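PDB 7A9X: RNA-binding protein RMD9, mitochondrial from Saccharomyces cerevisiae S288C, which binds a dodecameric RNA motif in the 3'-UTR of mitochondrial mRNAs and takes part in their processing or stability. Local coordinates for residues Gln125-Ser130 / Thr354-Ile359; Ile316-Ser321 / Val348-Asn353. All coordinates share one frame; numbering follows the deposited sequence.

Interaction 1: residues Gln125-Ser130 / Thr354-Ile359; sequences QLVKLS and TVNPGI. With nucleotides of chain B.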
ATOM      1  N   GLN A 125      -8.414  -6.508  -1.880  1.00 61.07           N
ATOM      2  CA  GLN A 125      -9.176  -6.122  -3.063  1.00 60.22           C
ATOM      3  C   GLN A 125      -8.505  -4.980  -3.814  1.00 60.73           C
ATOM      4  O   GLN A 125      -8.582  -4.920  -5.046  1.00 69.26           O
ATOM      5  CB  GLN A 125     -10.599  -5.727  -2.668  1.00 72.51           C
ATOM      6  CG  GLN A 125     -11.448  -6.884  -2.167  1.00 79.86           C
ATOM      7  CD  GLN A 125     -11.705  -7.928  -3.237  1.00 93.88           C
ATOM      8  OE1 GLN A 125     -11.969  -7.598  -4.394  1.00 98.11           O
ATOM      9  NE2 GLN A 125     -11.626  -9.197  -2.855  1.00 99.51           N
ATOM     10  N   LEU A 126      -7.849  -4.069  -3.094  1.00 64.07           N
ATOM     11  CA  LEU A 126      -7.155  -2.965  -3.745  1.00 66.10           C
ATOM     12  C   LEU A 126      -6.032  -3.473  -4.640  1.00 61.64           C
ATOM     13  O   LEU A 126      -5.816  -2.943  -5.736  1.00 62.89           O
ATOM     14  CB  LEU A 126      -6.618  -1.998  -2.686  1.00 69.74           C
ATOM     15  CG  LEU A 126      -6.151  -0.596  -3.093  1.00 75.76           C
ATOM     16  CD1 LEU A 126      -4.729  -0.598  -3.636  1.00 77.93           C
ATOM     17  CD2 LEU A 126      -7.107   0.002  -4.106  1.00 72.59           C
ATOM     18  N   VAL A 127      -5.310  -4.504  -4.196  1.00 63.55           N
ATOM     19  CA  VAL A 127      -4.170  -4.988  -4.967  1.00 66.83           C
ATOM     20  C   VAL A 127      -4.600  -5.872  -6.134  1.00 72.29           C
ATOM     21  O   VAL A 127      -3.841  -6.019  -7.100  1.00 72.36           O
ATOM     22  CB  VAL A 127      -3.177  -5.727  -4.052  1.00 71.49           C
ATOM     23  CG1 VAL A 127      -3.627  -7.159  -3.794  1.00 73.12           C
ATOM     24  CG2 VAL A 127      -1.774  -5.694  -4.643  1.00 73.63           C
ATOM     25  N   LYS A 128      -5.807  -6.443  -6.085  1.00 71.13           N
ATOM     26  CA  LYS A 128      -6.295  -7.311  -7.151  1.00 64.60           C
ATOM     27  C   LYS A 128      -6.838  -6.544  -8.349  1.00 65.77           C
ATOM     28  O   LYS A 128      -7.023  -7.145  -9.412  1.00 68.32           O
ATOM     29  CB  LYS A 128      -7.381  -8.251  -6.616  1.00 74.97           C
ATOM     30  CG  LYS A 128      -6.851  -9.456  -5.851  1.00 79.67           C
ATOM     31  CD  LYS A 128      -7.979 -10.397  -5.448  1.00 86.08           C
ATOM     32  CE  LYS A 128      -7.454 -11.787  -5.105  1.00 93.31           C
ATOM     33  NZ  LYS A 128      -6.423 -11.766  -4.030  1.00 94.27           N
ATOM     34  N   LEU A 129      -7.098  -5.248  -8.207  1.00 67.48           N
ATOM     35  CA  LEU A 129      -7.610  -4.452  -9.312  1.00 68.09           C
ATOM     36  C   LEU A 129      -6.566  -4.322 -10.419  1.00 70.50           C
ATOM     37  O   LEU A 129      -5.359  -4.440 -10.191  1.00 73.63           O
ATOM     38  CB  LEU A 129      -8.014  -3.060  -8.827  1.00 69.88           C
ATOM     39  CG  LEU A 129      -9.213  -2.971  -7.889  1.00 71.39           C
ATOM     40  CD1 LEU A 129      -9.269  -1.597  -7.250  1.00 66.10           C
ATOM     41  CD2 LEU A 129     -10.493  -3.261  -8.655  1.00 67.02           C
ATOM     42  N   SER A 130      -7.053  -4.063 -11.636  1.00 71.45           N
ATOM     43  CA  SER A 130      -6.150  -3.843 -12.761  1.00 77.41           C
ATOM     44  C   SER A 130      -5.310  -2.588 -12.568  1.00 78.29           C
ATOM     45  O   SER A 130      -4.214  -2.483 -13.128  1.00 89.27           O
ATOM     46  CB  SER A 130      -6.948  -3.755 -14.062  1.00 80.32           C
ATOM     47  OG  SER A 130      -7.947  -2.754 -13.975  1.00 84.28           O
ATOM     48  N   THR A 354       1.807 -16.757  -9.900  1.00 92.97           N
ATOM     49  CA  THR A 354       0.999 -17.184  -8.765  1.00100.24           C
ATOM     50  C   THR A 354       0.330 -16.010  -8.060  1.00 98.13           C
ATOM     51  O   THR A 354      -0.757 -16.173  -7.493  1.00 98.97           O
ATOM     52  CB  THR A 354       1.865 -17.966  -7.770  1.00106.17           C
ATOM     53  OG1 THR A 354       2.649 -18.936  -8.477  1.00108.27           O
ATOM     54  CG2 THR A 354       0.996 -18.687  -6.743  1.00112.11           C
ATOM     55  N   VAL A 355       0.945 -14.834  -8.089  1.00 93.70           N
ATOM     56  CA  VAL A 355       0.485 -13.703  -7.310  1.00 87.13           C
ATOM     57  C   VAL A 355      -0.238 -12.713  -8.212  1.00 89.12           C
ATOM     58  O   VAL A 355      -0.194 -12.801  -9.438  1.00 85.83           O
ATOM     59  CB  VAL A 355       1.649 -13.017  -6.555  1.00 75.77           C
ATOM     60  CG1 VAL A 355       2.380 -14.019  -5.681  1.00 72.99           C
ATOM     61  CG2 VAL A 355       2.601 -12.358  -7.541  1.00 61.26           C
ATOM     62  N   ASN A 356      -0.908 -11.745  -7.591  1.00 97.00           N
ATOM     63  CA  ASN A 356      -1.613 -10.722  -8.333  1.00102.26           C
ATOM     64  C   ASN A 356      -0.619  -9.778  -9.010  1.00102.23           C
ATOM     65  O   ASN A 356       0.521  -9.631  -8.560  1.00101.71           O
ATOM     66  CB  ASN A 356      -2.530  -9.936  -7.403  1.00106.51           C
ATOM     67  CG  ASN A 356      -3.354 -10.839  -6.500  1.00117.39           C
ATOM     68  OD1 ASN A 356      -4.378 -11.384  -6.912  1.00120.08           O
ATOM     69  ND2 ASN A 356      -2.907 -10.999  -5.260  1.00120.67           N
ATOM     70  N   PRO A 357      -1.027  -9.131 -10.102  1.00 97.08           N
ATOM     71  CA  PRO A 357      -0.132  -8.159 -10.748  1.00 89.18           C
ATOM     72  C   PRO A 357       0.205  -6.966  -9.869  1.00 79.78           C
ATOM     73  O   PRO A 357       1.248  -6.333 -10.073  1.00 76.58           O
ATOM     74  CB  PRO A 357      -0.919  -7.738 -11.997  1.00 88.59           C
ATOM     75  CG  PRO A 357      -1.864  -8.862 -12.249  1.00 93.57           C
ATOM     76  CD  PRO A 357      -2.244  -9.372 -10.893  1.00 96.34           C
ATOM     77  N   GLY A 358      -0.648  -6.632  -8.898  1.00 78.49           N
ATOM     78  CA  GLY A 358      -0.335  -5.552  -7.980  1.00 59.18           C
ATOM     79  C   GLY A 358       0.833  -5.852  -7.064  1.00 71.27           C
ATOM     80  O   GLY A 358       1.478  -4.921  -6.574  1.00 66.12           O
ATOM     81  N   ILE A 359       1.120  -7.132  -6.827  1.00 67.17           N
ATOM     82  CA  ILE A 359       2.249  -7.512  -5.984  1.00 64.15           C
ATOM     83  C   ILE A 359       3.564  -7.299  -6.722  1.00 66.85           C
ATOM     84  O   ILE A 359       4.502  -6.695  -6.190  1.00 66.09           O
ATOM     85  CB  ILE A 359       2.090  -8.971  -5.514  1.00 66.02           C
ATOM     86  CG1 ILE A 359       0.886  -9.087  -4.575  1.00 74.27           C
ATOM     87  CG2 ILE A 359       3.373  -9.466  -4.861  1.00 58.42           C
ATOM     88  CD1 ILE A 359       0.587 -10.498  -4.126  1.00 76.49           C
TER
ATOM     89  P     A B   9      -0.078   1.365  -2.467  1.00 72.18           P
ATOM     90  OP1   A B   9      -0.439   2.791  -2.662  1.00 78.68           O
ATOM     91  OP2   A B   9      -0.839   0.324  -3.200  1.00 97.69           O
ATOM     92  O5'   A B   9       1.469   1.177  -2.827  1.00 74.41           O
ATOM     93  C5'   A B   9       2.006  -0.102  -3.151  1.00 62.16           C
ATOM     94  C4'   A B   9       2.466  -0.209  -4.585  1.00 66.19           C
ATOM     95  O4'   A B   9       1.918  -1.417  -5.170  1.00 68.78           O
ATOM     96  C3'   A B   9       2.035   0.907  -5.529  1.00 72.64           C
ATOM     97  O3'   A B   9       2.921   2.016  -5.474  1.00 70.75           O
ATOM     98  C2'   A B   9       2.013   0.219  -6.891  1.00 72.39           C
ATOM     99  O2'   A B   9       3.320   0.152  -7.441  1.00 70.44           O
ATOM    100  C1'   A B   9       1.577  -1.198  -6.521  1.00 69.10           C
ATOM    101  N9    A B   9       0.125  -1.419  -6.670  1.00 64.93           N
ATOM    102  C8    A B   9      -0.809  -1.429  -5.664  1.00 59.46           C
ATOM    103  N7    A B   9      -2.032  -1.669  -6.070  1.00 66.13           N
ATOM    104  C5    A B   9      -1.895  -1.838  -7.440  1.00 65.35           C
ATOM    105  C6    A B   9      -2.830  -2.120  -8.453  1.00 65.01           C
ATOM    106  N6    A B   9      -4.135  -2.286  -8.232  1.00 70.05           N
ATOM    107  N1    A B   9      -2.373  -2.227  -9.720  1.00 66.22           N
ATOM    108  C2    A B   9      -1.062  -2.060  -9.939  1.00 68.99           C
ATOM    109  N3    A B   9      -0.088  -1.791  -9.071  1.00 61.05           N
ATOM    110  C4    A B   9      -0.573  -1.691  -7.824  1.00 59.07           C
ATOM    111  P     A B   7      -1.292  -6.886   3.830  1.00 63.34           P
ATOM    112  OP1   A B   7      -0.628  -6.433   5.077  1.00 71.76           O
ATOM    113  OP2   A B   7      -2.600  -6.293   3.443  1.00 62.87           O
ATOM    114  O5'   A B   7      -0.292  -6.681   2.611  1.00 71.10           O
ATOM    115  C5'   A B   7       1.087  -6.382   2.809  1.00 59.32           C
ATOM    116  C4'   A B   7       1.837  -6.351   1.497  1.00 63.91           C
ATOM    117  O4'   A B   7       2.141  -7.712   1.089  1.00 64.59           O
ATOM    118  C3'   A B   7       1.070  -5.728   0.333  1.00 61.33           C
ATOM    119  O3'   A B   7       1.996  -5.151  -0.587  1.00 69.53           O
ATOM    120  C2'   A B   7       0.422  -6.945  -0.314  1.00 64.36           C
ATOM    121  O2'   A B   7       0.037  -6.767  -1.660  1.00 63.44           O
ATOM    122  C1'   A B   7       1.527  -7.985  -0.160  1.00 67.73           C
ATOM    123  N9    A B   7       1.045  -9.367  -0.136  1.00 76.08           N
ATOM    124  C8    A B   7      -0.093  -9.841   0.465  1.00 74.89           C
ATOM    125  N7    A B   7      -0.265 -11.131   0.317  1.00 72.57           N
ATOM    126  C5    A B   7       0.833 -11.531  -0.434  1.00 77.05           C
ATOM    127  C6    A B   7       1.238 -12.784  -0.927  1.00 80.14           C
ATOM    128  N6    A B   7       0.558 -13.915  -0.734  1.00 81.22           N
ATOM    129  N1    A B   7       2.387 -12.837  -1.637  1.00 78.74           N
ATOM    130  C2    A B   7       3.073 -11.704  -1.833  1.00 74.59           C
ATOM    131  N3    A B   7       2.795 -10.470  -1.421  1.00 74.79           N
ATOM    132  C4    A B   7       1.649 -10.452  -0.720  1.00 75.46           C
TER
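Val-127 and Gly-358 meet at the RNA-binding surface, where the C-terminal end of helix 105-128 faces the start of helix 357-374, the opening helix of the sixth pentatricopeptide repeat. A chi1 of 81° sets CG1 of Val-127 between the backbone N and the carbonyl carbon and leaves CG2 anti to N, 3.6 Å from Gly-358 C. The same methyl sits 3.7 Å from O2' of A7 of chain B, so it touches both the helix start and the ribose. Absence of a side chain matters at Gly-358: a CB built there would fall 2.4 Å from Val-127 O, too near for the two helix ends to keep this spacing. Apolar packing continues to Ile-359, whose CG1 is 4.3 Å from Val-127 CG2, while its CD1 comes within 3.5 Å of N3 of A7 of chain B.

On the outer side, the aliphatic part of Lys-128 runs past the amide of Asn-356, with CG 3.3 Å from OD1; its ammonium group, turned at the last torsion of the chain, is engaged in a salt bridge with Asp-124.

A9 of chain B is read by main-chain oxygens. Its exocyclic N6 donates to Leu-126 O at 3.1 Å with an N-H...O angle of 150°, and more weakly to Leu-129 O at 3.2 Å and 135°. Leu-126 O lies in the last turn of helix 105-128, where the helix end would probably make it a stronger acceptor; Leu-129 O lies just beyond, in the loop. The two segments share no hydrogen bond and meet by van der Waals packing, while the carbonyls of Leu-126 and Leu-129 serve the RNA, consistent with selection for a base that offers an amino group at this position.

Interaction 2: residues Ile316-Ser321 / Val348-Asn353; sequences IILQVS and VKFYGN. With nucleotides of chain B.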
ATOM      1  N   ILE A 316       4.631 -20.277   4.018  1.00 68.67           N
ATOM      2  CA  ILE A 316       4.977 -18.876   4.210  1.00 69.00           C
ATOM      3  C   ILE A 316       4.882 -18.170   2.867  1.00 71.53           C
ATOM      4  O   ILE A 316       5.325 -18.689   1.839  1.00 81.69           O
ATOM      5  CB  ILE A 316       6.377 -18.725   4.852  1.00 71.24           C
ATOM      6  CG1 ILE A 316       6.722 -17.246   5.033  1.00 68.53           C
ATOM      7  CG2 ILE A 316       7.431 -19.456   4.030  1.00 64.99           C
ATOM      8  CD1 ILE A 316       7.745 -16.992   6.118  1.00 73.75           C
ATOM      9  N   ILE A 317       4.281 -16.997   2.884  1.00 70.42           N
ATOM     10  CA  ILE A 317       4.200 -16.141   1.710  1.00 70.82           C
ATOM     11  C   ILE A 317       5.457 -15.289   1.647  1.00 71.48           C
ATOM     12  O   ILE A 317       6.032 -14.911   2.673  1.00 71.66           O
ATOM     13  CB  ILE A 317       2.929 -15.268   1.751  1.00 71.58           C
ATOM     14  CG1 ILE A 317       2.967 -14.331   2.963  1.00 73.32           C
ATOM     15  CG2 ILE A 317       1.688 -16.145   1.801  1.00 60.62           C
ATOM     16  CD1 ILE A 317       1.803 -13.365   3.037  1.00 78.21           C
ATOM     17  N   LEU A 318       5.907 -15.000   0.427  1.00 72.06           N
ATOM     18  CA  LEU A 318       6.993 -14.045   0.222  1.00 70.51           C
ATOM     19  C   LEU A 318       6.361 -12.661   0.136  1.00 63.31           C
ATOM     20  O   LEU A 318       6.177 -12.088  -0.939  1.00 62.86           O
ATOM     21  CB  LEU A 318       7.791 -14.393  -1.028  1.00 71.60           C
ATOM     22  CG  LEU A 318       9.113 -13.642  -1.202  1.00 72.93           C
ATOM     23  CD1 LEU A 318      10.098 -14.025  -0.106  1.00 73.56           C
ATOM     24  CD2 LEU A 318       9.713 -13.885  -2.577  1.00 75.59           C
ATOM     25  N   GLN A 319       5.996 -12.134   1.307  1.00 58.02           N
ATOM     26  CA  GLN A 319       5.274 -10.868   1.391  1.00 59.89           C
ATOM     27  C   GLN A 319       6.097  -9.755   0.758  1.00 64.68           C
ATOM     28  O   GLN A 319       7.227  -9.491   1.183  1.00 57.49           O
ATOM     29  CB  GLN A 319       4.960 -10.546   2.851  1.00 60.98           C
ATOM     30  CG  GLN A 319       3.811  -9.570   3.050  1.00 66.24           C
ATOM     31  CD  GLN A 319       3.580  -9.221   4.514  1.00 69.07           C
ATOM     32  OE1 GLN A 319       2.442  -9.192   4.983  1.00 73.31           O
ATOM     33  NE2 GLN A 319       4.660  -8.943   5.237  1.00 67.18           N
ATOM     34  N   VAL A 320       5.530  -9.103  -0.263  1.00 55.74           N
ATOM     35  CA  VAL A 320       6.316  -8.165  -1.059  1.00 64.59           C
ATOM     36  C   VAL A 320       6.768  -6.975  -0.220  1.00 60.77           C
ATOM     37  O   VAL A 320       7.855  -6.432  -0.446  1.00 59.14           O
ATOM     38  CB  VAL A 320       5.533  -7.723  -2.313  1.00 60.54           C
ATOM     39  CG1 VAL A 320       4.411  -6.758  -1.959  1.00 56.79           C
ATOM     40  CG2 VAL A 320       6.477  -7.101  -3.334  1.00 62.80           C
ATOM     41  N   SER A 321       5.966  -6.560   0.766  1.00 61.03           N
ATOM     42  CA  SER A 321       6.404  -5.503   1.674  1.00 62.99           C
ATOM     43  C   SER A 321       7.683  -5.905   2.397  1.00 65.84           C
ATOM     44  O   SER A 321       8.589  -5.084   2.582  1.00 55.45           O
ATOM     45  CB  SER A 321       5.299  -5.177   2.676  1.00 58.09           C
ATOM     46  OG  SER A 321       4.883  -6.338   3.377  1.00 63.78           O
ATOM     47  N   VAL A 348      11.229 -12.495  -8.350  1.00 67.93           N
ATOM     48  CA  VAL A 348      10.418 -12.577  -9.562  1.00 67.00           C
ATOM     49  C   VAL A 348      10.175 -14.031  -9.949  1.00 73.56           C
ATOM     50  O   VAL A 348       9.060 -14.406 -10.333  1.00 76.15           O
ATOM     51  CB  VAL A 348      11.084 -11.786 -10.702  1.00 67.17           C
ATOM     52  CG1 VAL A 348      10.411 -12.094 -12.031  1.00 73.41           C
ATOM     53  CG2 VAL A 348      11.024 -10.296 -10.414  1.00 61.79           C
ATOM     54  N   LYS A 349      11.207 -14.874  -9.853  1.00 74.24           N
ATOM     55  CA  LYS A 349      11.023 -16.287 -10.167  1.00 72.79           C
ATOM     56  C   LYS A 349      10.115 -16.973  -9.153  1.00 69.54           C
ATOM     57  O   LYS A 349       9.336 -17.857  -9.524  1.00 71.70           O
ATOM     58  CB  LYS A 349      12.375 -16.998 -10.236  1.00 78.03           C
ATOM     59  CG  LYS A 349      13.128 -16.759 -11.531  1.00 85.64           C
ATOM     60  CD  LYS A 349      14.398 -17.591 -11.602  1.00 93.48           C
ATOM     61  CE  LYS A 349      15.070 -17.445 -12.960  1.00101.69           C
ATOM     62  NZ  LYS A 349      16.321 -18.246 -13.055  1.00109.10           N
ATOM     63  N   PHE A 350      10.200 -16.583  -7.879  1.00 70.04           N
ATOM     64  CA  PHE A 350       9.319 -17.160  -6.871  1.00 68.60           C
ATOM     65  C   PHE A 350       7.864 -16.806  -7.144  1.00 72.82           C
ATOM     66  O   PHE A 350       6.984 -17.671  -7.072  1.00 78.00           O
ATOM     67  CB  PHE A 350       9.732 -16.686  -5.476  1.00 70.11           C
ATOM     68  CG  PHE A 350       8.955 -17.328  -4.359  1.00 72.46           C
ATOM     69  CD1 PHE A 350       9.399 -18.509  -3.782  1.00 70.59           C
ATOM     70  CD2 PHE A 350       7.785 -16.751  -3.885  1.00 69.56           C
ATOM     71  CE1 PHE A 350       8.690 -19.103  -2.751  1.00 67.61           C
ATOM     72  CE2 PHE A 350       7.068 -17.340  -2.857  1.00 63.86           C
ATOM     73  CZ  PHE A 350       7.521 -18.517  -2.288  1.00 65.30           C
ATOM     74  N   TYR A 351       7.591 -15.539  -7.457  1.00 72.76           N
ATOM     75  CA  TYR A 351       6.217 -15.115  -7.698  1.00 75.23           C
ATOM     76  C   TYR A 351       5.662 -15.750  -8.968  1.00 82.52           C
ATOM     77  O   TYR A 351       4.617 -16.411  -8.939  1.00 85.01           O
ATOM     78  CB  TYR A 351       6.144 -13.590  -7.777  1.00 73.27           C
ATOM     79  CG  TYR A 351       6.388 -12.885  -6.459  1.00 71.08           C
ATOM     80  CD1 TYR A 351       5.895 -13.401  -5.268  1.00 68.33           C
ATOM     81  CD2 TYR A 351       7.113 -11.703  -6.410  1.00 59.61           C
ATOM     82  CE1 TYR A 351       6.116 -12.756  -4.065  1.00 65.15           C
ATOM     83  CE2 TYR A 351       7.341 -11.051  -5.214  1.00 58.59           C
ATOM     84  CZ  TYR A 351       6.841 -11.582  -4.046  1.00 63.01           C
ATOM     85  OH  TYR A 351       7.067 -10.932  -2.854  1.00 60.26           O
ATOM     86  N   GLY A 352       6.351 -15.563 -10.091  1.00 83.82           N
ATOM     87  CA  GLY A 352       5.865 -16.108 -11.350  1.00 81.26           C
ATOM     88  C   GLY A 352       4.499 -15.551 -11.692  1.00 83.73           C
ATOM     89  O   GLY A 352       4.286 -14.333 -11.713  1.00 83.40           O
ATOM     90  N   ASN A 353       3.552 -16.453 -11.955  1.00 94.42           N
ATOM     91  CA  ASN A 353       2.168 -16.089 -12.231  1.00101.24           C
ATOM     92  C   ASN A 353       1.248 -16.390 -11.055  1.00 94.36           C
ATOM     93  O   ASN A 353       0.025 -16.291 -11.196  1.00 97.53           O
ATOM     94  CB  ASN A 353       1.668 -16.818 -13.483  1.00111.88           C
ATOM     95  CG  ASN A 353       2.574 -16.615 -14.680  1.00117.34           C
ATOM     96  OD1 ASN A 353       2.431 -15.643 -15.422  1.00122.14           O
ATOM     97  ND2 ASN A 353       3.509 -17.537 -14.880  1.00116.20           N
TER
ATOM     98  P     A B   7      -1.292  -6.886   3.830  1.00 63.34           P
ATOM     99  OP1   A B   7      -0.628  -6.433   5.077  1.00 71.76           O
ATOM    100  OP2   A B   7      -2.600  -6.293   3.443  1.00 62.87           O
ATOM    101  O5'   A B   7      -0.292  -6.681   2.611  1.00 71.10           O
ATOM    102  C5'   A B   7       1.087  -6.382   2.809  1.00 59.32           C
ATOM    103  C4'   A B   7       1.837  -6.351   1.497  1.00 63.91           C
ATOM    104  O4'   A B   7       2.141  -7.712   1.089  1.00 64.59           O
ATOM    105  C3'   A B   7       1.070  -5.728   0.333  1.00 61.33           C
ATOM    106  O3'   A B   7       1.996  -5.151  -0.587  1.00 69.53           O
ATOM    107  C2'   A B   7       0.422  -6.945  -0.314  1.00 64.36           C
ATOM    108  O2'   A B   7       0.037  -6.767  -1.660  1.00 63.44           O
ATOM    109  C1'   A B   7       1.527  -7.985  -0.160  1.00 67.73           C
ATOM    110  N9    A B   7       1.045  -9.367  -0.136  1.00 76.08           N
ATOM    111  C8    A B   7      -0.093  -9.841   0.465  1.00 74.89           C
ATOM    112  N7    A B   7      -0.265 -11.131   0.317  1.00 72.57           N
ATOM    113  C5    A B   7       0.833 -11.531  -0.434  1.00 77.05           C
ATOM    114  C6    A B   7       1.238 -12.784  -0.927  1.00 80.14           C
ATOM    115  N6    A B   7       0.558 -13.915  -0.734  1.00 81.22           N
ATOM    116  N1    A B   7       2.387 -12.837  -1.637  1.00 78.74           N
ATOM    117  C2    A B   7       3.073 -11.704  -1.833  1.00 74.59           C
ATOM    118  N3    A B   7       2.795 -10.470  -1.421  1.00 74.79           N
ATOM    119  C4    A B   7       1.649 -10.452  -0.720  1.00 75.46           C
ATOM    120  P     A B   6      -0.436 -10.685   8.950  1.00 65.71           P
ATOM    121  OP1   A B   6       0.685  -9.710   8.929  1.00 78.90           O
ATOM    122  OP2   A B   6      -1.571 -10.473   9.883  1.00 71.91           O
ATOM    123  O5'   A B   6      -1.059 -10.803   7.490  1.00 61.34           O
ATOM    124  C5'   A B   6      -0.244 -11.010   6.339  1.00 60.47           C
ATOM    125  C4'   A B   6      -0.935 -10.528   5.085  1.00 64.98           C
ATOM    126  O4'   A B   6      -2.057 -11.409   4.795  1.00 67.07           O
ATOM    127  C3'   A B   6      -1.516  -9.121   5.184  1.00 62.38           C
ATOM    128  O3'   A B   6      -1.465  -8.482   3.912  1.00 61.51           O
ATOM    129  C2'   A B   6      -2.968  -9.385   5.570  1.00 64.22           C
ATOM    130  O2'   A B   6      -3.874  -8.351   5.250  1.00 61.48           O
ATOM    131  C1'   A B   6      -3.264 -10.665   4.796  1.00 63.46           C
ATOM    132  N9    A B   6      -4.304 -11.470   5.432  1.00 69.74           N
ATOM    133  C8    A B   6      -4.213 -12.133   6.629  1.00 68.74           C
ATOM    134  N7    A B   6      -5.312 -12.760   6.963  1.00 67.78           N
ATOM    135  C5    A B   6      -6.181 -12.482   5.921  1.00 66.70           C
ATOM    136  C6    A B   6      -7.510 -12.859   5.683  1.00 62.67           C
ATOM    137  N6    A B   6      -8.212 -13.626   6.519  1.00 63.41           N
ATOM    138  N1    A B   6      -8.094 -12.415   4.550  1.00 66.33           N
ATOM    139  C2    A B   6      -7.384 -11.647   3.716  1.00 65.44           C
ATOM    140  N3    A B   6      -6.127 -11.224   3.830  1.00 66.94           N
ATOM    141  C4    A B   6      -5.577 -11.686   4.968  1.00 68.53           C
ATOM    142  P     C B   8       2.397  -3.598  -0.478  1.00 73.32           P
ATOM    143  OP1   C B   8       2.742  -3.130  -1.844  1.00 61.42           O
ATOM    144  OP2   C B   8       3.379  -3.434   0.624  1.00 68.33           O
ATOM    145  O5'   C B   8       1.051  -2.893  -0.001  1.00 65.73           O
ATOM    146  C5'   C B   8       0.006  -2.591  -0.916  1.00 64.68           C
ATOM    147  C4'   C B   8      -0.661  -1.287  -0.560  1.00 76.86           C
ATOM    148  O4'   C B   8      -1.436  -1.453   0.663  1.00 78.28           O
ATOM    149  C3'   C B   8       0.300  -0.120  -0.311  1.00 81.58           C
ATOM    150  O3'   C B   8      -0.209   1.082  -0.889  1.00 69.69           O
ATOM    151  C2'   C B   8       0.319   0.002   1.211  1.00 84.19           C
ATOM    152  O2'   C B   8       0.609   1.295   1.696  1.00 82.68           O
ATOM    153  C1'   C B   8      -1.094  -0.434   1.581  1.00 84.18           C
ATOM    154  N1    C B   8      -1.190  -0.965   2.948  1.00 80.78           N
ATOM    155  C2    C B   8      -2.079  -0.380   3.857  1.00 77.77           C
ATOM    156  O2    C B   8      -2.804   0.554   3.488  1.00 82.36           O
ATOM    157  N3    C B   8      -2.137  -0.861   5.121  1.00 76.77           N
ATOM    158  C4    C B   8      -1.347  -1.868   5.493  1.00 77.49           C
ATOM    159  N4    C B   8      -1.444  -2.309   6.751  1.00 77.36           N
ATOM    160  C5    C B   8      -0.424  -2.471   4.592  1.00 73.46           C
ATOM    161  C6    C B   8      -0.374  -1.988   3.345  1.00 73.13           C
TER
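Tyr-351 and Leu-318 provide the hydrogen bond of this contact: OH donates to Leu-318 O, which lies in the plane of the phenol ring at its edge. The modelled 2.4 Å from OH to O is very short, so its exact length is doubtful. The accepting carbonyl belongs to the centre of an inverse gamma turn, marked by a weak bond from Gln-319 N to Ile-317 O.

Apolar contacts flank this bond. Leu-318 CB approaches Phe-350 CE2 obliquely at 3.5 Å and Tyr-351 CE1 at 3.8 Å, while Val-320 CB sits 4.4 Å from Tyr-351 CZ.

RNA lies against the same groups: Leu-318 O is also 3.3 Å from C2 of A7 of chain B. Gln-319 CG, anti to the backbone N (chi1 -159°), reaches 3.2 Å from O4' of the same nucleotide, and OE1 lies 3.5 Å from C5' of A6 of chain B; NE2 bonds to Thr-322 OG1. With an alanine here, Thr-322 OG1 would probably lose this partner and a gap would open beside the A7 ribose.

Helices 320-334 and 337-351 are thus joined at their open ends, as in the antiparallel helix pair of a pentatricopeptide repeat, here the fifth.

Overall arrangement
Interaction 2 is nested in the chain loop that interaction 1 closes, and their centres lie 12 Å apart. They touch through Ile-359 and the fifth repeat: Ile-359 O is 3.5 Å from Val-320 CG2, and Ile-359 CG2 is 4.1 Å from Tyr-351 CZ. A7 of chain B unites them, because its base lies between Ile-359 CD1 on one face and Ile-317 on the opposite face, where Ile-317 CG2 comes 3.6 Å from N6. Along the RNA, interaction 2 borders A6, A7 and the C8 phosphate of chain B, and interaction 1 receives A9 of chain B, consistent with successive nucleotides being held along adjoining repeats and helix 105-128, the A9 base hydrogen-bonded at the latter's end.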